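Local coordinates for protein cytochrome C3, A dimeric class III c-type cytochrome (Desulfovibrio gigas, PDB 1GYO) that probably transfers electrons as a disulfide-linked dimer, each subunit carrying four covalently attached c-type hemes, at residues D2-T10 against G22-K30. Numbering follows the deposited sequence.
Sequences DVPCKVVIT and GKVEMSHAK. With HEC (heme c), chain C.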
ATOM      1  N   ASP A   2       2.561  -1.436  10.302  1.00 13.43           N
ATOM      2  CA  ASP A   2       2.582  -0.023  10.575  1.00 12.53           C
ATOM      3  C   ASP A   2       3.441   0.642   9.527  1.00 12.92           C
ATOM      4  O   ASP A   2       4.639   0.369   9.490  1.00 15.55           O
ATOM      5  CB  ASP A   2       3.167   0.262  11.958  1.00 13.47           C
ATOM      6  CG  ASP A   2       3.194   1.718  12.335  1.00 14.41           C
ATOM      7  OD1 ASP A   2       2.375   2.469  11.798  1.00 15.79           O
ATOM      8  OD2 ASP A   2       4.017   2.084  13.212  1.00 17.29           O
ATOM      9  N   VAL A   3       2.866   1.461   8.674  1.00 12.23           N
ATOM     10  CA  VAL A   3       3.613   2.209   7.657  1.00 12.52           C
ATOM     11  C   VAL A   3       4.043   3.496   8.343  1.00 12.58           C
ATOM     12  O   VAL A   3       3.184   4.350   8.673  1.00 13.30           O
ATOM     13  CB  VAL A   3       2.762   2.517   6.448  1.00 13.05           C
ATOM     14  CG1 VAL A   3       3.552   3.374   5.453  1.00 14.99           C
ATOM     15  CG2 VAL A   3       2.246   1.229   5.802  1.00 13.56           C
ATOM     16  N   PRO A   4       5.320   3.693   8.640  1.00 12.99           N
ATOM     17  CA  PRO A   4       5.693   4.890   9.406  1.00 12.99           C
ATOM     18  C   PRO A   4       5.350   6.138   8.648  1.00 12.93           C
ATOM     19  O   PRO A   4       5.614   6.269   7.444  1.00 14.26           O
ATOM     20  CB  PRO A   4       7.224   4.721   9.576  1.00 14.42           C
ATOM     21  CG  PRO A   4       7.361   3.235   9.534  0.56 15.52           C
ATOM     22  CD  PRO A   4       6.476   2.796   8.358  1.00 13.72           C
ATOM     23  N   CYS A   5       4.770   7.118   9.318  1.00 13.43           N
ATOM     24  CA  CYS A   5       4.479   8.380   8.642  1.00 14.01           C
ATOM     25  C   CYS A   5       5.751   9.120   8.288  1.00 12.97           C
ATOM     26  O   CYS A   5       5.709   9.770   7.240  1.00 14.47           O
ATOM     27  CB  CYS A   5       3.510   9.213   9.488  1.00 16.17           C
ATOM     28  SG  CYS A   5       1.818   8.490   9.464  1.00 17.79           S
ATOM     29  N   LYS A   6       6.801   8.993   9.094  1.00 13.63           N
ATOM     30  CA  LYS A   6       8.107   9.563   8.706  1.00 13.95           C
ATOM     31  C   LYS A   6       9.162   8.497   8.961  1.00 13.96           C
ATOM     32  O   LYS A   6       9.098   7.850  10.010  1.00 15.06           O
ATOM     33  CB  LYS A   6       8.410  10.869   9.433  0.62 17.05           C
ATOM     34  CG  LYS A   6       9.703  11.532   9.010  0.62 20.06           C
ATOM     35  CD  LYS A   6      10.194  12.578  10.016  0.62 28.76           C
ATOM     36  CE  LYS A   6       9.270  13.774  10.039  0.62 40.66           C
ATOM     37  NZ  LYS A   6       9.947  15.039  10.464  0.62 37.34           N
ATOM     38  N   VAL A   7      10.075   8.346   8.026  1.00 16.37           N
ATOM     39  CA  VAL A   7      11.178   7.418   8.091  1.00 17.92           C
ATOM     40  C   VAL A   7      12.477   8.239   8.044  1.00 17.12           C
ATOM     41  O   VAL A   7      12.540   9.269   7.392  1.00 17.70           O
ATOM     42  CB  VAL A   7      11.200   6.319   6.998  1.00 18.86           C
ATOM     43  CG1 VAL A   7       9.964   5.404   7.091  1.00 21.24           C
ATOM     44  CG2 VAL A   7      11.263   6.886   5.607  1.00 20.05           C
ATOM     45  N   VAL A   8      13.489   7.763   8.732  1.00 18.40           N
ATOM     46  CA  VAL A   8      14.827   8.341   8.583  1.00 17.97           C
ATOM     47  C   VAL A   8      15.677   7.311   7.872  1.00 16.04           C
ATOM     48  O   VAL A   8      15.815   6.148   8.284  1.00 19.21           O
ATOM     49  CB  VAL A   8      15.468   8.675   9.939  1.00 29.37           C
ATOM     50  CG1 VAL A   8      16.856   9.245   9.683  1.00 38.26           C
ATOM     51  CG2 VAL A   8      14.539   9.621  10.715  1.00 32.21           C
ATOM     52  N   ILE A   9      16.164   7.699   6.721  1.00 13.98           N
ATOM     53  CA  ILE A   9      16.912   6.893   5.823  1.00 13.61           C
ATOM     54  C   ILE A   9      18.406   7.199   6.067  1.00 13.66           C
ATOM     55  O   ILE A   9      18.777   8.362   6.079  1.00 14.89           O
ATOM     56  CB  ILE A   9      16.523   7.144   4.365  1.00 13.02           C
ATOM     57  CG1 ILE A   9      15.026   7.117   4.130  1.00 13.29           C
ATOM     58  CG2 ILE A   9      17.246   6.113   3.454  1.00 13.58           C
ATOM     59  CD1 ILE A   9      14.619   7.646   2.748  1.00 13.48           C
ATOM     60  N   THR A  10      19.183   6.153   6.242  1.00 15.99           N
ATOM     61  CA  THR A  10      20.635   6.386   6.436  1.00 17.05           C
ATOM     62  C   THR A  10      21.438   5.283   5.743  1.00 14.94           C
ATOM     63  O   THR A  10      20.891   4.564   4.900  1.00 15.83           O
ATOM     64  CB  THR A  10      20.940   6.616   7.896  1.00 19.40           C
ATOM     65  OG1 THR A  10      22.317   7.059   8.085  1.00 20.89           O
ATOM     66  CG2 THR A  10      20.708   5.317   8.640  1.00 23.27           C
ATOM     67  N   GLY A  22      24.452  12.195   5.535  1.00 15.50           N
ATOM     68  CA  GLY A  22      24.265  10.881   6.140  1.00 17.74           C
ATOM     69  C   GLY A  22      22.869  10.447   6.439  1.00 15.69           C
ATOM     70  O   GLY A  22      22.666   9.228   6.614  1.00 18.64           O
ATOM     71  N   LYS A  23      21.923  11.369   6.550  1.00 15.55           N
ATOM     72  CA  LYS A  23      20.556  11.031   6.945  1.00 17.42           C
ATOM     73  C   LYS A  23      19.560  11.853   6.146  1.00 16.00           C
ATOM     74  O   LYS A  23      19.762  13.060   5.948  1.00 17.22           O
ATOM     75  CB  LYS A  23      20.262  11.273   8.440  1.00 26.54           C
ATOM     76  CG  LYS A  23      20.901  10.287   9.384  1.00 32.42           C
ATOM     77  CD  LYS A  23      20.602  10.487  10.832  1.00 46.03           C
ATOM     78  CE  LYS A  23      19.554  11.478  11.247  1.00 58.63           C
ATOM     79  NZ  LYS A  23      19.471  11.583  12.765  1.00 95.81           N
ATOM     80  N   VAL A  24      18.477  11.241   5.724  1.00 14.43           N
ATOM     81  CA  VAL A  24      17.412  11.948   5.004  1.00 13.49           C
ATOM     82  C   VAL A  24      16.060  11.475   5.535  1.00 14.16           C
ATOM     83  O   VAL A  24      15.849  10.268   5.671  1.00 15.87           O
ATOM     84  CB  VAL A  24      17.458  11.659   3.485  1.00 12.19           C
ATOM     85  CG1 VAL A  24      16.236  12.175   2.770  1.00 13.73           C
ATOM     86  CG2 VAL A  24      18.777  12.199   2.899  1.00 13.99           C
ATOM     87  N   GLU A  25      15.168  12.389   5.811  1.00 14.77           N
ATOM     88  CA  GLU A  25      13.827  12.041   6.242  1.00 17.14           C
ATOM     89  C   GLU A  25      12.939  11.957   5.032  1.00 16.96           C
ATOM     90  O   GLU A  25      13.056  12.723   4.067  1.00 20.75           O
ATOM     91  CB  GLU A  25      13.289  13.112   7.192  1.00 22.00           C
ATOM     92  CG  GLU A  25      14.130  13.319   8.404  1.00 30.01           C
ATOM     93  CD  GLU A  25      13.459  14.287   9.402  1.00 33.09           C
ATOM     94  OE1 GLU A  25      14.038  14.320  10.505  1.00 49.78           O
ATOM     95  OE2 GLU A  25      12.461  14.986   9.136  1.00 47.00           O
ATOM     96  N   MET A  26      11.998  11.013   5.073  1.00 15.13           N
ATOM     97  CA  MET A  26      10.977  10.947   4.054  1.00 14.75           C
ATOM     98  C   MET A  26       9.632  10.721   4.715  1.00 13.93           C
ATOM     99  O   MET A  26       9.491   9.926   5.643  1.00 15.68           O
ATOM    100  CB  MET A  26      11.200   9.776   3.103  1.00 15.16           C
ATOM    101  CG  MET A  26      10.359   9.808   1.845  1.00 16.77           C
ATOM    102  SD  MET A  26       9.924   8.184   1.210  1.00 17.21           S
ATOM    103  CE  MET A  26       8.694   7.780   2.374  1.00 18.33           C
ATOM    104  N   SER A  27       8.645  11.469   4.223  1.00 14.11           N
ATOM    105  CA  SER A  27       7.288  11.353   4.760  1.00 13.97           C
ATOM    106  C   SER A  27       6.434  10.491   3.878  1.00 12.53           C
ATOM    107  O   SER A  27       6.179  10.806   2.710  1.00 14.11           O
ATOM    108  CB  SER A  27       6.686  12.749   4.846  1.00 16.50           C
ATOM    109  OG  SER A  27       5.284  12.583   5.181  1.00 16.67           O
ATOM    110  N   HIS A  28       5.936   9.373   4.421  1.00 12.86           N
ATOM    111  CA  HIS A  28       4.909   8.619   3.674  1.00 12.72           C
ATOM    112  C   HIS A  28       3.641   9.445   3.525  1.00 13.72           C
ATOM    113  O   HIS A  28       2.955   9.342   2.526  1.00 14.57           O
ATOM    114  CB  HIS A  28       4.566   7.286   4.330  1.00 12.33           C
ATOM    115  CG  HIS A  28       5.502   6.144   4.029  1.00 11.57           C
ATOM    116  ND1 HIS A  28       6.430   5.704   4.930  1.00 12.69           N
ATOM    117  CD2 HIS A  28       5.640   5.331   2.960  1.00 11.87           C
ATOM    118  CE1 HIS A  28       7.080   4.635   4.385  1.00 11.83           C
ATOM    119  NE2 HIS A  28       6.619   4.399   3.194  1.00 11.29           N
ATOM    120  N   ALA A  29       3.320  10.286   4.519  1.00 14.59           N
ATOM    121  CA  ALA A  29       2.118  11.119   4.427  1.00 16.44           C
ATOM    122  C   ALA A  29       2.168  12.043   3.221  1.00 16.22           C
ATOM    123  O   ALA A  29       1.207  12.135   2.450  1.00 18.10           O
ATOM    124  CB  ALA A  29       1.954  11.933   5.731  1.00 18.83           C
ATOM    125  N   LYS A  30       3.315  12.700   3.032  1.00 15.49           N
ATOM    126  CA  LYS A  30       3.444  13.631   1.927  1.00 16.41           C
ATOM    127  C   LYS A  30       3.411  12.940   0.575  1.00 15.99           C
ATOM    128  O   LYS A  30       3.011  13.536  -0.426  1.00 17.57           O
ATOM    129  CB  LYS A  30       4.744  14.454   2.040  1.00 17.82           C
ATOM    130  CG  LYS A  30       4.729  15.456   3.160  1.00 21.95           C
ATOM    131  CD  LYS A  30       3.709  16.572   2.885  1.00 35.56           C
ATOM    132  CE  LYS A  30       3.740  17.672   3.921  1.00 40.28           C
ATOM    133  NZ  LYS A  30       3.049  18.930   3.431  1.00 79.92           N
TER
HETATM  134 FE   HEC C 111       7.269   2.921   1.988  1.00 10.97          FE
HETATM  135  CHA HEC C 111       9.598   2.282   4.381  1.00 12.56           C
HETATM  136  CHB HEC C 111       5.226   0.586   3.358  1.00 13.20           C
HETATM  137  CHC HEC C 111       4.793   3.898  -0.070  1.00 12.31           C
HETATM  138  CHD HEC C 111       9.465   4.818   0.326  1.00 11.32           C
HETATM  139  NA  HEC C 111       7.377   1.710   3.576  1.00 12.26           N
HETATM  140  C1A HEC C 111       8.411   1.587   4.480  1.00 12.84           C
HETATM  141  C2A HEC C 111       8.111   0.595   5.488  1.00 14.20           C
HETATM  142  C3A HEC C 111       6.885   0.096   5.176  1.00 13.91           C
HETATM  143  C4A HEC C 111       6.432   0.788   3.995  1.00 12.97           C
HETATM  144  CMA HEC C 111       6.100  -0.973   5.890  1.00 15.57           C
HETATM  145  CAA HEC C 111       8.980   0.237   6.638  1.00 16.22           C
HETATM  146  CBA HEC C 111      10.101  -0.729   6.347  1.00 18.93           C
HETATM  147  CGA HEC C 111      11.084  -0.896   7.500  1.00 20.81           C
HETATM  148  O1A HEC C 111      11.367   0.095   8.208  1.00 33.87           O
HETATM  149  O2A HEC C 111      11.577  -1.996   7.712  1.00 26.15           O
HETATM  150  NB  HEC C 111       5.385   2.335   1.677  1.00 12.41           N
HETATM  151  C1B HEC C 111       4.702   1.315   2.308  1.00 13.22           C
HETATM  152  C2B HEC C 111       3.375   1.166   1.751  1.00 13.80           C
HETATM  153  C3B HEC C 111       3.227   2.134   0.795  1.00 13.06           C
HETATM  154  C4B HEC C 111       4.485   2.849   0.759  1.00 12.54           C
HETATM  155  CMB HEC C 111       2.382   0.130   2.182  1.00 15.99           C
HETATM  156  CAB HEC C 111       2.032   2.452  -0.051  1.00 14.74           C
HETATM  157  CBB HEC C 111       0.769   2.826   0.712  1.00 16.43           C
HETATM  158  NC  HEC C 111       7.142   4.164   0.464  1.00 11.38           N
HETATM  159  C1C HEC C 111       6.019   4.482  -0.270  1.00 11.61           C
HETATM  160  C2C HEC C 111       6.326   5.457  -1.297  1.00 12.09           C
HETATM  161  C3C HEC C 111       7.653   5.689  -1.197  1.00 11.43           C
HETATM  162  C4C HEC C 111       8.161   4.872  -0.132  1.00 11.30           C
HETATM  163  CMC HEC C 111       5.313   5.980  -2.272  1.00 13.42           C
HETATM  164  CAC HEC C 111       8.526   6.555  -2.078  1.00 12.42           C
HETATM  165  CBC HEC C 111       8.023   8.003  -2.179  1.00 13.13           C
HETATM  166  ND  HEC C 111       9.146   3.457   2.315  1.00 11.59           N
HETATM  167  C1D HEC C 111       9.941   4.212   1.452  1.00 11.36           C
HETATM  168  C2D HEC C 111      11.285   4.295   1.958  1.00 12.46           C
HETATM  169  C3D HEC C 111      11.289   3.688   3.173  1.00 12.61           C
HETATM  170  C4D HEC C 111       9.986   3.115   3.354  1.00 12.09           C
HETATM  171  CMD HEC C 111      12.444   4.985   1.258  1.00 12.44           C
HETATM  172  CAD HEC C 111      12.462   3.593   4.115  1.00 14.35           C
HETATM  173  CBD HEC C 111      13.309   2.370   3.794  1.00 18.03           C
HETATM  174  CGD HEC C 111      14.761   2.448   4.124  1.00 22.38           C
HETATM  175  O1D HEC C 111      15.535   1.718   3.451  1.00 27.01           O
HETATM  176  O2D HEC C 111      15.188   3.192   5.007  1.00 22.48           O
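Thr-10 OG1 donates to Gly-22 O at 2.6 Å, the shortest hydrogen bond between the two segments. At the other end of the contact both nitrogens of the His-28 imidazole are engaged: ND1 donates to Pro-4 O at 2.7 Å, and NE2 ligates the heme iron at 2.0 Å, with His-40 as the other axial ligand. Pro-4 O lies 26° out of the ring plane and the N-H...O angle is 135°, so the bond is short but bent; it should still restrain rotation of the imidazole about its iron bond and may make the ligand somewhat more electron-donating. The two ring faces are occupied as well. Val-3 CG1 stands over the centroid, 3.6 Å away and 7° off the normal, a CH-pi contact made by the methyl lying anti to the backbone N, while CG2 turns to the heme methyl CMB. In Met-26 the bend at chi2 sets SD 3.5 Å from heme CHD, and the turn at chi3 then carries CE over the opposite face of the imidazole.

Behind this ligand site runs an antiparallel beta hairpin of strands 6-9 and 24-27, part of the class III cytochrome c fold. Val-7/Met-26 and Ile-9/Val-24 are its hydrogen-bonded pairs; each makes two nearly straight backbone bonds. Their side chains share the heme-facing side, where Val-7 CG2 meets Met-26 CB and Ile-9 CD1 reaches heme CMD at 3.7 Å. Val-24 packs against another heme and its ligand His-104.

On the other face, Lys-6 NZ forms a salt bridge with Glu-25 OE2 at 2.8 Å, approaching from above the carboxylate plane, and Val-8 CG1 rests on Lys-23 CE. Toward the dimer interface, Cys-5 is disulfide-bonded to Cys-46 of the second subunit, whose strand pairs antiparallel with Asp-2 and Val-3.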